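Local coordinates for protein HpuA (PDB 5EC6) that is a haemoglobin receptor, an outer-membrane lipoprotein that probably captures haemoglobin at the bacterial surface so that its haem iron can be taken up, at residues A[16-24]-A[79-87]; A[45-56]-A[66-76]. All coordinates share one frame; numbering follows the deposited sequence. Where two conformers were deposited one is given.

Contact 1 of 2, residues A[16-24]-A[79-87]; sequences IPVLRAVDT and KYYDFGTYN
The irregular N-terminal arm of the chain, residues 16-24, runs antiparallel to the edge strand 80-81, one of the two outer strands of a four-stranded sheet, and to the loop that follows it, with an aromatic contact at each end. At the loop end Pro-17 sets the CD-CG edge of its ring on one face of Tyr-86: CD stands above the middle of the ring, 3.8 Å from the centroid and 5° off the normal, a CH-pi contact. At the other end Thr-24 brings its methyl CG2 over one face of the Tyr-80 ring, 3.8 Å from that centroid and displaced toward the rim.

Between them, Val-22 N donates to Tyr-80 O at 2.7 Å, the one direct hydrogen bond between the two segments. Water takes up the neighbouring positions: one molecule joins Val-22 O to Tyr-80 N and another joins Arg-20 O to Asp-82 N, so the backbones are joined partly through water, and the arm does not form a regular added strand. Leu-19, with CG anti to its backbone N (chi1 -175°), reaches across so that CD2 lies 3.7 Å from both Tyr-81 CD1 and Asn-87 ND2. The Tyr-81 ring also packs against Ala-21, while its OH bonds to Asp-111, whose carboxylate also accepts from the backbone N of Ala-21. The amide of Asn-87 folds back into its own loop and spans the turn: ND2 donates to Asp-82 O at 2.9 Å, and OD1 accepts from Gly-84 N, also at 2.9 Å, on a lone pair in the carbonyl plane.

Contact 2 of 2, residues A[45-56]-A[66-76]; sequences QGGSVKPFTITK and LTNQEILYQAP
Gln-74 OE1 is gripped from two quarters: Lys-50 NZ donates to it at 2.8 Å, tilted 30° from the carbonyl plane, and a water that also bonds Ser-48 OG donates to it at 2.7 Å. The lysine chain is extended beyond CG and reaches diagonally across the hairpin formed by strands 48-57 and 65-74. Ten backbone hydrogen bonds join these strands in antiparallel pairing from Ser-48 with Gln-74 to Lys-56 with Leu-66.

On the same face Leu-72 CD1 sits over the Phe-52 ring, 4.0 Å from its centroid. Farther along, Ile-54 CD1 packs beside the carboxylate of Glu-70, 3.6 Å from OE1. Glu-70 OE2 meets Lys-56 NZ in a weak salt bridge of 3.3 Å, supplemented by a water linking NZ to OE1; a second water ties OE2 to Ile-54 O.

The face bearing Val-49 and Ile-71 has its own diagonal pair, Thr-53 CG2 against Thr-67 CG2, tight at 3.5 Å. Thr-55 OG1 and Thr-67 OG1 share a hydrogen bond of 2.8 Å within a non-hydrogen-bonded backbone pair. Near the open end, water joins Gly-46 O to Tyr-73 OH, whose ring stacks on Phe-151. With water bound to both carboxylate oxygens and the lysine contact long, the negative charge of Glu-70 is probably stabilised by hydration as well as by the positive charge of Lys-56.

Both contacts reach one antiparallel sheet, contact 2 through its central hairpin and contact 1 through its edge strand 80-81; strands 65-74 and 80-81 follow each other in the chain and lie side by side. Contact 2 is nested within the loop closed by contact 1, and their centres are 11 Å apart. A probable backbone hydrogen bond, Tyr-81 N to Tyr-73 O at 2.8 Å, fastens the edge strand to the hairpin. Tyr-80 also connects them: its ring meets that of Phe-52 with the planes at about 90°, and Tyr-80 CE2 lies 3.5 Å from Phe-52 CZ. Val-22 and Thr-24 reach past the edge strand to touch Leu-72, so the arm 16-24 packs on the hairpin as well. The crystal is of the apo receptor, without haemoglobin.

Contact 1 of 2, residues A[16-24]-A[79-87]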
loop_
_atom_site.group_PDB
_atom_site.type_symbol
_atom_site.label_atom_id
_atom_site.label_comp_id
_atom_site.label_asym_id
_atom_site.label_seq_id
_atom_site.Cartn_x
_atom_site.Cartn_y
_atom_site.Cartn_z
ATOM N N ILE A 16 -17.121 -12.649 -12.428
ATOM C CA ILE A 16 -16.446 -12.519 -11.134
ATOM C C ILE A 16 -17.461 -12.832 -10.044
ATOM O O ILE A 16 -18.543 -12.305 -10.058
ATOM C CB ILE A 16 -15.816 -11.123 -10.965
ATOM C CG1 ILE A 16 -14.814 -10.874 -12.112
ATOM C CG2 ILE A 16 -15.083 -11.023 -9.624
ATOM C CD1 ILE A 16 -14.540 -9.417 -12.437
ATOM N N PRO A 17 -17.115 -13.703 -9.101
ATOM C CA PRO A 17 -18.036 -14.030 -8.035
ATOM C C PRO A 17 -18.258 -12.899 -7.038
ATOM O O PRO A 17 -17.408 -12.015 -6.903
ATOM C CB PRO A 17 -17.384 -15.216 -7.344
ATOM C CG PRO A 17 -15.971 -15.209 -7.764
ATOM C CD PRO A 17 -15.913 -14.549 -9.090
ATOM N N VAL A 18 -19.391 -12.949 -6.340
ATOM C CA VAL A 18 -19.746 -11.945 -5.371
ATOM C C VAL A 18 -19.029 -12.316 -4.095
ATOM O O VAL A 18 -19.092 -13.462 -3.650
ATOM C CB VAL A 18 -21.283 -11.859 -5.166
ATOM C CG1 VAL A 18 -21.635 -10.954 -3.987
ATOM C CG2 VAL A 18 -21.918 -11.347 -6.441
ATOM N N LEU A 19 -18.331 -11.345 -3.477
ATOM C CA LEU A 19 -17.607 -11.640 -2.271
ATOM C C LEU A 19 -18.484 -11.453 -1.028
ATOM O O LEU A 19 -19.035 -10.376 -0.791
ATOM C CB LEU A 19 -16.377 -10.726 -2.190
ATOM C CG LEU A 19 -15.416 -10.980 -1.019
ATOM C CD1 LEU A 19 -14.747 -12.334 -1.108
ATOM C CD2 LEU A 19 -14.386 -9.862 -0.925
ATOM N N ARG A 20 -18.606 -12.507 -0.233
ATOM C CA ARG A 20 -19.313 -12.436 1.020
ATOM C C ARG A 20 -18.454 -11.991 2.197
ATOM O O ARG A 20 -17.304 -12.432 2.354
ATOM C CB ARG A 20 -19.979 -13.787 1.344
ATOM C CG ARG A 20 -21.064 -14.161 0.325
ATOM C CD ARG A 20 -21.753 -15.503 0.652
ATOM N NE ARG A 20 -20.781 -16.538 1.000
ATOM C CZ ARG A 20 -20.001 -17.212 0.143
ATOM N NH1 ARG A 20 -20.074 -17.028 -1.172
ATOM N NH2 ARG A 20 -19.143 -18.108 0.612
ATOM N N ALA A 21 -19.071 -11.212 3.060
ATOM C CA ALA A 21 -18.404 -10.731 4.264
ATOM C C ALA A 21 -18.003 -11.857 5.180
ATOM O O ALA A 21 -18.698 -12.893 5.287
ATOM C CB ALA A 21 -19.267 -9.771 5.000
ATOM N N VAL A 22 -16.901 -11.643 5.884
ATOM C CA VAL A 22 -16.480 -12.581 6.927
ATOM C C VAL A 22 -17.247 -12.376 8.216
ATOM O O VAL A 22 -17.342 -11.271 8.738
ATOM C CB VAL A 22 -14.947 -12.438 7.168
ATOM C CG1 VAL A 22 -14.467 -13.396 8.252
ATOM C CG2 VAL A 22 -14.199 -12.695 5.876
ATOM N N ASP A 23 -17.823 -13.449 8.787
ATOM C CA ASP A 23 -18.541 -13.255 10.037
ATOM C C ASP A 23 -17.589 -13.391 11.191
ATOM O O ASP A 23 -17.341 -14.478 11.729
ATOM C CB ASP A 23 -19.705 -14.242 10.163
ATOM C CG ASP A 23 -20.383 -14.183 11.506
ATOM O OD1 ASP A 23 -20.169 -13.250 12.333
ATOM O OD2 ASP A 23 -21.159 -15.118 11.733
ATOM N N THR A 24 -17.064 -12.252 11.626
ATOM C CA THR A 24 -16.096 -12.226 12.690
ATOM C C THR A 24 -16.695 -12.578 14.061
ATOM O O THR A 24 -15.957 -12.786 14.997
ATOM C CB THR A 24 -15.399 -10.870 12.776
ATOM O OG1 THR A 24 -16.365 -9.895 13.174
ATOM C CG2 THR A 24 -14.803 -10.502 11.411
ATOM N N LYS A 79 -18.568 -4.046 7.623
ATOM C CA LYS A 79 -18.460 -5.464 7.157
ATOM C C LYS A 79 -16.971 -5.750 6.921
ATOM O O LYS A 79 -16.244 -4.881 6.467
ATOM C CB LYS A 79 -19.234 -5.727 5.890
ATOM C CG LYS A 79 -20.751 -5.494 5.981
ATOM C CD LYS A 79 -21.379 -6.486 6.919
ATOM C CE LYS A 79 -22.918 -6.454 6.869
ATOM N NZ LYS A 79 -23.509 -5.247 7.476
ATOM N N TYR A 80 -16.556 -6.974 7.201
ATOM C CA TYR A 80 -15.178 -7.423 7.000
ATOM C C TYR A 80 -15.023 -8.301 5.772
ATOM O O TYR A 80 -15.880 -9.148 5.469
ATOM C CB TYR A 80 -14.714 -8.225 8.204
ATOM C CG TYR A 80 -14.503 -7.475 9.488
ATOM C CD1 TYR A 80 -15.553 -7.264 10.383
ATOM C CD2 TYR A 80 -13.264 -7.003 9.843
ATOM C CE1 TYR A 80 -15.352 -6.594 11.554
ATOM C CE2 TYR A 80 -13.051 -6.365 11.025
ATOM C CZ TYR A 80 -14.097 -6.173 11.904
ATOM O OH TYR A 80 -13.916 -5.529 13.090
ATOM N N TYR A 81 -13.924 -8.106 5.061
ATOM C CA TYR A 81 -13.623 -8.827 3.826
ATOM C C TYR A 81 -12.206 -9.360 3.788
ATOM O O TYR A 81 -11.277 -8.719 4.283
ATOM C CB TYR A 81 -13.864 -7.978 2.576
ATOM C CG TYR A 81 -15.326 -7.549 2.468
ATOM C CD1 TYR A 81 -16.289 -8.437 1.934
ATOM C CD2 TYR A 81 -15.759 -6.347 3.005
ATOM C CE1 TYR A 81 -17.632 -8.079 1.922
ATOM C CE2 TYR A 81 -17.117 -5.976 2.982
ATOM C CZ TYR A 81 -18.038 -6.857 2.462
ATOM O OH TYR A 81 -19.350 -6.449 2.431
ATOM N N ASP A 82 -12.030 -10.555 3.230
ATOM C CA ASP A 82 -10.658 -11.018 3.075
ATOM C C ASP A 82 -10.030 -10.508 1.798
ATOM O O ASP A 82 -10.692 -10.037 0.870
ATOM C CB ASP A 82 -10.527 -12.542 3.282
ATOM C CG ASP A 82 -11.595 -13.332 2.582
ATOM O OD1 ASP A 82 -12.087 -12.874 1.561
ATOM O OD2 ASP A 82 -11.933 -14.428 3.083
ATOM N N PHE A 83 -8.705 -10.550 1.781
ATOM C CA PHE A 83 -7.941 -10.318 0.588
ATOM C C PHE A 83 -7.803 -11.665 -0.123
ATOM O O PHE A 83 -7.238 -12.604 0.435
ATOM C CB PHE A 83 -6.578 -9.758 0.935
ATOM C CG PHE A 83 -6.642 -8.399 1.597
ATOM C CD1 PHE A 83 -6.969 -7.277 0.849
ATOM C CD2 PHE A 83 -6.406 -8.245 2.984
ATOM C CE1 PHE A 83 -7.037 -5.997 1.456
ATOM C CE2 PHE A 83 -6.477 -6.983 3.571
ATOM C CZ PHE A 83 -6.787 -5.872 2.816
ATOM N N GLY A 84 -8.345 -11.775 -1.308
ATOM C CA GLY A 84 -8.262 -13.077 -1.980
ATOM C C GLY A 84 -7.965 -12.957 -3.437
ATOM O O GLY A 84 -7.394 -11.981 -3.905
ATOM N N THR A 85 -8.417 -13.956 -4.191
ATOM C CA THR A 85 -7.974 -14.080 -5.560
ATOM C C THR A 85 -8.679 -13.171 -6.531
ATOM O O THR A 85 -8.109 -12.841 -7.551
ATOM C CB THR A 85 -8.056 -15.552 -6.040
ATOM O OG1 THR A 85 -9.407 -15.903 -6.321
ATOM C CG2 THR A 85 -7.524 -16.488 -4.974
ATOM N N TYR A 86 -9.917 -12.753 -6.250
ATOM C CA TYR A 86 -10.707 -11.963 -7.195
ATOM C C TYR A 86 -10.829 -10.452 -6.897
ATOM O O TYR A 86 -11.394 -9.707 -7.707
ATOM C CB TYR A 86 -12.128 -12.512 -7.273
ATOM C CG TYR A 86 -12.173 -13.864 -7.915
ATOM C CD1 TYR A 86 -11.979 -13.985 -9.276
ATOM C CD2 TYR A 86 -12.340 -15.003 -7.154
ATOM C CE1 TYR A 86 -11.998 -15.220 -9.888
ATOM C CE2 TYR A 86 -12.357 -16.252 -7.753
ATOM C CZ TYR A 86 -12.179 -16.346 -9.118
ATOM O OH TYR A 86 -12.192 -17.583 -9.733
ATOM N N ASN A 87 -10.368 -10.007 -5.723
ATOM C CA ASN A 87 -10.425 -8.581 -5.397
ATOM C C ASN A 87 -9.039 -7.932 -5.460
ATOM O O ASN A 87 -8.697 -7.116 -4.610
ATOM C CB ASN A 87 -11.119 -8.333 -4.050
ATOM C CG ASN A 87 -10.489 -9.044 -2.880
ATOM O OD1 ASN A 87 -9.546 -9.828 -3.020
ATOM N ND2 ASN A 87 -10.971 -8.712 -1.693
HETATM O O HOH W 1 -14.548 -11.872 2.416
HETATM O O HOH W 2 -18.504 -8.856 8.383
#

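Contact 2 of 2, residues A[45-56]-A[66-76]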
loop_
_atom_site.group_PDB
_atom_site.type_symbol
_atom_site.label_atom_id
_atom_site.label_comp_id
_atom_site.label_asym_id
_atom_site.label_seq_id
_atom_site.Cartn_x
_atom_site.Cartn_y
_atom_site.Cartn_z
ATOM N N GLN A 45 -12.400 7.897 3.317
ATOM C CA GLN A 45 -13.725 7.986 3.933
ATOM C C GLN A 45 -14.077 6.702 4.688
ATOM O O GLN A 45 -15.053 6.024 4.409
ATOM C CB GLN A 45 -14.793 8.346 2.878
ATOM C CG GLN A 45 -16.069 8.915 3.479
ATOM C CD GLN A 45 -15.920 10.314 4.100
ATOM O OE1 GLN A 45 -16.094 11.336 3.427
ATOM N NE2 GLN A 45 -15.604 10.358 5.394
ATOM N N GLY A 46 -13.203 6.371 5.618
ATOM C CA GLY A 46 -13.469 5.267 6.554
ATOM C C GLY A 46 -12.900 3.969 6.063
ATOM O O GLY A 46 -12.433 3.874 4.923
ATOM N N GLY A 47 -12.978 2.975 6.943
ATOM C CA GLY A 47 -12.457 1.616 6.597
ATOM C C GLY A 47 -11.060 1.480 7.159
ATOM O O GLY A 47 -10.301 2.458 7.329
ATOM N N SER A 48 -10.689 0.257 7.529
ATOM C CA SER A 48 -9.360 0.005 8.049
ATOM C C SER A 48 -8.981 -1.474 7.946
ATOM O O SER A 48 -9.865 -2.350 7.800
ATOM C CB SER A 48 -9.237 0.486 9.494
ATOM O OG SER A 48 -9.995 -0.296 10.382
ATOM N N VAL A 49 -7.685 -1.743 7.994
ATOM C CA VAL A 49 -7.177 -3.147 8.062
ATOM C C VAL A 49 -7.031 -3.539 9.531
ATOM O O VAL A 49 -6.561 -2.744 10.379
ATOM C CB VAL A 49 -5.892 -3.363 7.246
ATOM C CG1 VAL A 49 -6.175 -3.344 5.775
ATOM C CG2 VAL A 49 -4.779 -2.383 7.624
ATOM N N LYS A 50 -7.473 -4.772 9.874
ATOM C CA LYS A 50 -7.532 -5.176 11.244
ATOM C C LYS A 50 -7.007 -6.625 11.358
ATOM O O LYS A 50 -7.253 -7.439 10.464
ATOM C CB LYS A 50 -8.951 -5.105 11.778
ATOM C CG LYS A 50 -9.488 -3.693 11.943
ATOM C CD LYS A 50 -10.733 -3.673 12.784
ATOM C CE LYS A 50 -11.010 -2.273 13.316
ATOM N NZ LYS A 50 -12.370 -2.277 13.927
ATOM N N PRO A 51 -6.223 -6.898 12.401
ATOM C CA PRO A 51 -5.613 -8.260 12.554
ATOM C C PRO A 51 -6.524 -9.218 13.334
ATOM O O PRO A 51 -7.196 -8.823 14.305
ATOM C CB PRO A 51 -4.366 -7.975 13.370
ATOM C CG PRO A 51 -4.736 -6.799 14.239
ATOM C CD PRO A 51 -5.708 -5.971 13.420
ATOM N N PHE A 52 -6.479 -10.487 12.936
ATOM C CA PHE A 52 -7.290 -11.544 13.544
ATOM C C PHE A 52 -6.451 -12.816 13.670
ATOM O O PHE A 52 -5.470 -13.022 12.966
ATOM C CB PHE A 52 -8.511 -11.847 12.663
ATOM C CG PHE A 52 -9.573 -10.808 12.745
ATOM C CD1 PHE A 52 -9.497 -9.692 11.914
ATOM C CD2 PHE A 52 -10.562 -10.888 13.694
ATOM C CE1 PHE A 52 -10.446 -8.735 11.979
ATOM C CE2 PHE A 52 -11.510 -9.889 13.805
ATOM C CZ PHE A 52 -11.447 -8.825 12.939
ATOM N N THR A 53 -6.886 -13.665 14.593
ATOM C CA THR A 53 -6.402 -15.048 14.660
ATOM C C THR A 53 -7.560 -15.929 14.263
ATOM O O THR A 53 -8.629 -15.846 14.851
ATOM C CB THR A 53 -5.918 -15.337 16.085
ATOM O OG1 THR A 53 -4.836 -14.448 16.401
ATOM C CG2 THR A 53 -5.379 -16.773 16.217
ATOM N N ILE A 54 -7.363 -16.714 13.203
ATOM C CA ILE A 54 -8.436 -17.412 12.556
ATOM C C ILE A 54 -8.131 -18.919 12.561
ATOM O O ILE A 54 -7.061 -19.348 12.094
ATOM C CB ILE A 54 -8.674 -16.879 11.162
ATOM C CG1 ILE A 54 -9.128 -15.412 11.300
ATOM C CG2 ILE A 54 -9.701 -17.698 10.425
ATOM C CD1 ILE A 54 -9.562 -14.763 10.039
ATOM N N THR A 55 -9.113 -19.670 13.033
ATOM C CA THR A 55 -9.017 -21.145 13.091
ATOM C C THR A 55 -9.961 -21.736 12.073
ATOM O O THR A 55 -11.142 -21.330 11.959
ATOM C CB THR A 55 -9.291 -21.611 14.518
ATOM O OG1 THR A 55 -8.348 -21.037 15.426
ATOM C CG2 THR A 55 -9.151 -23.138 14.625
ATOM N N LYS A 56 -9.443 -22.691 11.284
ATOM C CA LYS A 56 -10.189 -23.304 10.193
ATOM C C LYS A 56 -9.907 -24.807 10.197
ATOM O O LYS A 56 -8.836 -25.205 10.565
ATOM C CB LYS A 56 -9.728 -22.816 8.809
ATOM C CG LYS A 56 -9.658 -21.318 8.650
ATOM C CD LYS A 56 -9.241 -20.925 7.242
ATOM C CE LYS A 56 -9.720 -19.524 6.912
ATOM N NZ LYS A 56 -8.875 -18.922 5.849
ATOM N N LEU A 66 -6.531 -25.714 12.104
ATOM C CA LEU A 66 -5.386 -24.930 11.723
ATOM C C LEU A 66 -5.634 -23.461 12.145
ATOM O O LEU A 66 -6.624 -22.876 11.734
ATOM C CB LEU A 66 -5.206 -24.991 10.217
ATOM C CG LEU A 66 -5.102 -26.414 9.610
ATOM C CD1 LEU A 66 -5.084 -26.354 8.121
ATOM C CD2 LEU A 66 -3.889 -27.147 10.185
ATOM N N THR A 67 -4.716 -22.902 12.898
ATOM C CA THR A 67 -4.838 -21.539 13.398
ATOM C C THR A 67 -3.741 -20.677 12.777
ATOM O O THR A 67 -2.562 -21.048 12.779
ATOM C CB THR A 67 -4.744 -21.544 14.895
ATOM O OG1 THR A 67 -5.828 -22.298 15.418
ATOM C CG2 THR A 67 -4.837 -20.139 15.444
ATOM N N ASN A 68 -4.124 -19.529 12.222
ATOM C CA ASN A 68 -3.149 -18.630 11.605
ATOM C C ASN A 68 -3.574 -17.185 11.855
ATOM O O ASN A 68 -4.733 -16.924 11.979
ATOM C CB ASN A 68 -3.081 -18.890 10.115
ATOM C CG ASN A 68 -2.328 -20.175 9.814
ATOM O OD1 ASN A 68 -1.123 -20.242 10.047
ATOM N ND2 ASN A 68 -3.055 -21.235 9.443
ATOM N N GLN A 69 -2.588 -16.305 11.840
ATOM C CA GLN A 69 -2.808 -14.843 11.824
ATOM C C GLN A 69 -3.213 -14.384 10.455
ATOM O O GLN A 69 -2.634 -14.816 9.431
ATOM C CB GLN A 69 -1.539 -14.145 12.265
ATOM C CG GLN A 69 -1.200 -14.378 13.705
ATOM C CD GLN A 69 0.057 -13.616 14.136
ATOM O OE1 GLN A 69 1.019 -13.415 13.338
ATOM N NE2 GLN A 69 0.045 -13.161 15.361
ATOM N N GLU A 70 -4.229 -13.494 10.397
ATOM C CA GLU A 70 -4.692 -12.961 9.139
ATOM C C GLU A 70 -4.973 -11.468 9.340
ATOM O O GLU A 70 -5.120 -11.009 10.469
ATOM C CB GLU A 70 -5.952 -13.642 8.629
ATOM C CG GLU A 70 -5.723 -15.126 8.332
ATOM C CD GLU A 70 -6.876 -15.811 7.644
ATOM O OE1 GLU A 70 -7.691 -15.155 6.976
ATOM O OE2 GLU A 70 -6.922 -17.075 7.741
ATOM N N ILE A 71 -5.036 -10.746 8.230
ATOM C CA ILE A 71 -5.569 -9.379 8.207
ATOM C C ILE A 71 -6.814 -9.360 7.359
ATOM O O ILE A 71 -6.798 -9.887 6.251
ATOM C CB ILE A 71 -4.576 -8.396 7.548
ATOM C CG1 ILE A 71 -3.222 -8.352 8.261
ATOM C CG2 ILE A 71 -5.235 -6.996 7.446
ATOM C CD1 ILE A 71 -3.213 -7.615 9.566
ATOM N N LEU A 72 -7.891 -8.773 7.889
ATOM C CA LEU A 72 -9.116 -8.538 7.151
ATOM C C LEU A 72 -9.276 -7.032 6.936
ATOM O O LEU A 72 -8.769 -6.249 7.737
ATOM C CB LEU A 72 -10.335 -9.067 7.912
ATOM C CG LEU A 72 -10.308 -10.544 8.305
ATOM C CD1 LEU A 72 -11.545 -10.924 9.148
ATOM C CD2 LEU A 72 -10.192 -11.363 7.049
ATOM N N TYR A 73 -9.978 -6.683 5.869
ATOM C CA TYR A 73 -10.343 -5.303 5.574
ATOM C C TYR A 73 -11.730 -5.071 6.172
ATOM O O TYR A 73 -12.674 -5.748 5.801
ATOM C CB TYR A 73 -10.318 -5.042 4.058
ATOM C CG TYR A 73 -10.888 -3.684 3.727
ATOM C CD1 TYR A 73 -10.203 -2.530 4.024
ATOM C CD2 TYR A 73 -12.148 -3.576 3.202
ATOM C CE1 TYR A 73 -10.760 -1.280 3.766
ATOM C CE2 TYR A 73 -12.710 -2.343 2.951
ATOM C CZ TYR A 73 -12.020 -1.208 3.234
ATOM O OH TYR A 73 -12.614 0.025 2.971
ATOM N N GLN A 74 -11.859 -4.112 7.083
ATOM C CA GLN A 74 -13.197 -3.662 7.556
ATOM C C GLN A 74 -13.636 -2.419 6.740
ATOM O O GLN A 74 -12.992 -1.353 6.785
ATOM C CB GLN A 74 -13.198 -3.328 9.048
ATOM C CG GLN A 74 -14.614 -3.143 9.547
ATOM C CD GLN A 74 -14.734 -2.754 10.992
ATOM O OE1 GLN A 74 -13.864 -2.136 11.579
ATOM N NE2 GLN A 74 -15.831 -3.176 11.603
ATOM N N ALA A 75 -14.727 -2.579 6.014
ATOM C CA ALA A 75 -15.233 -1.515 5.165
ATOM C C ALA A 75 -15.883 -0.444 6.031
ATOM O O ALA A 75 -16.163 -0.670 7.191
ATOM C CB ALA A 75 -16.182 -2.119 4.174
ATOM N N PRO A 76 -16.135 0.744 5.445
ATOM C CA PRO A 76 -16.824 1.820 6.167
ATOM C C PRO A 76 -18.192 1.451 6.718
ATOM O O PRO A 76 -18.626 2.083 7.689
ATOM C CB PRO A 76 -16.951 2.923 5.121
ATOM C CG PRO A 76 -15.850 2.672 4.134
ATOM C CD PRO A 76 -15.771 1.146 4.068
HETATM O O HOH W 3 -11.201 2.223 2.896
HETATM O O HOH W 4 -12.740 0.068 10.504
HETATM O O HOH W 5 -2.408 -14.961 16.951
HETATM O O HOH W 6 -6.475 -18.978 9.227
HETATM O O HOH W 7 -10.046 -16.370 6.330
#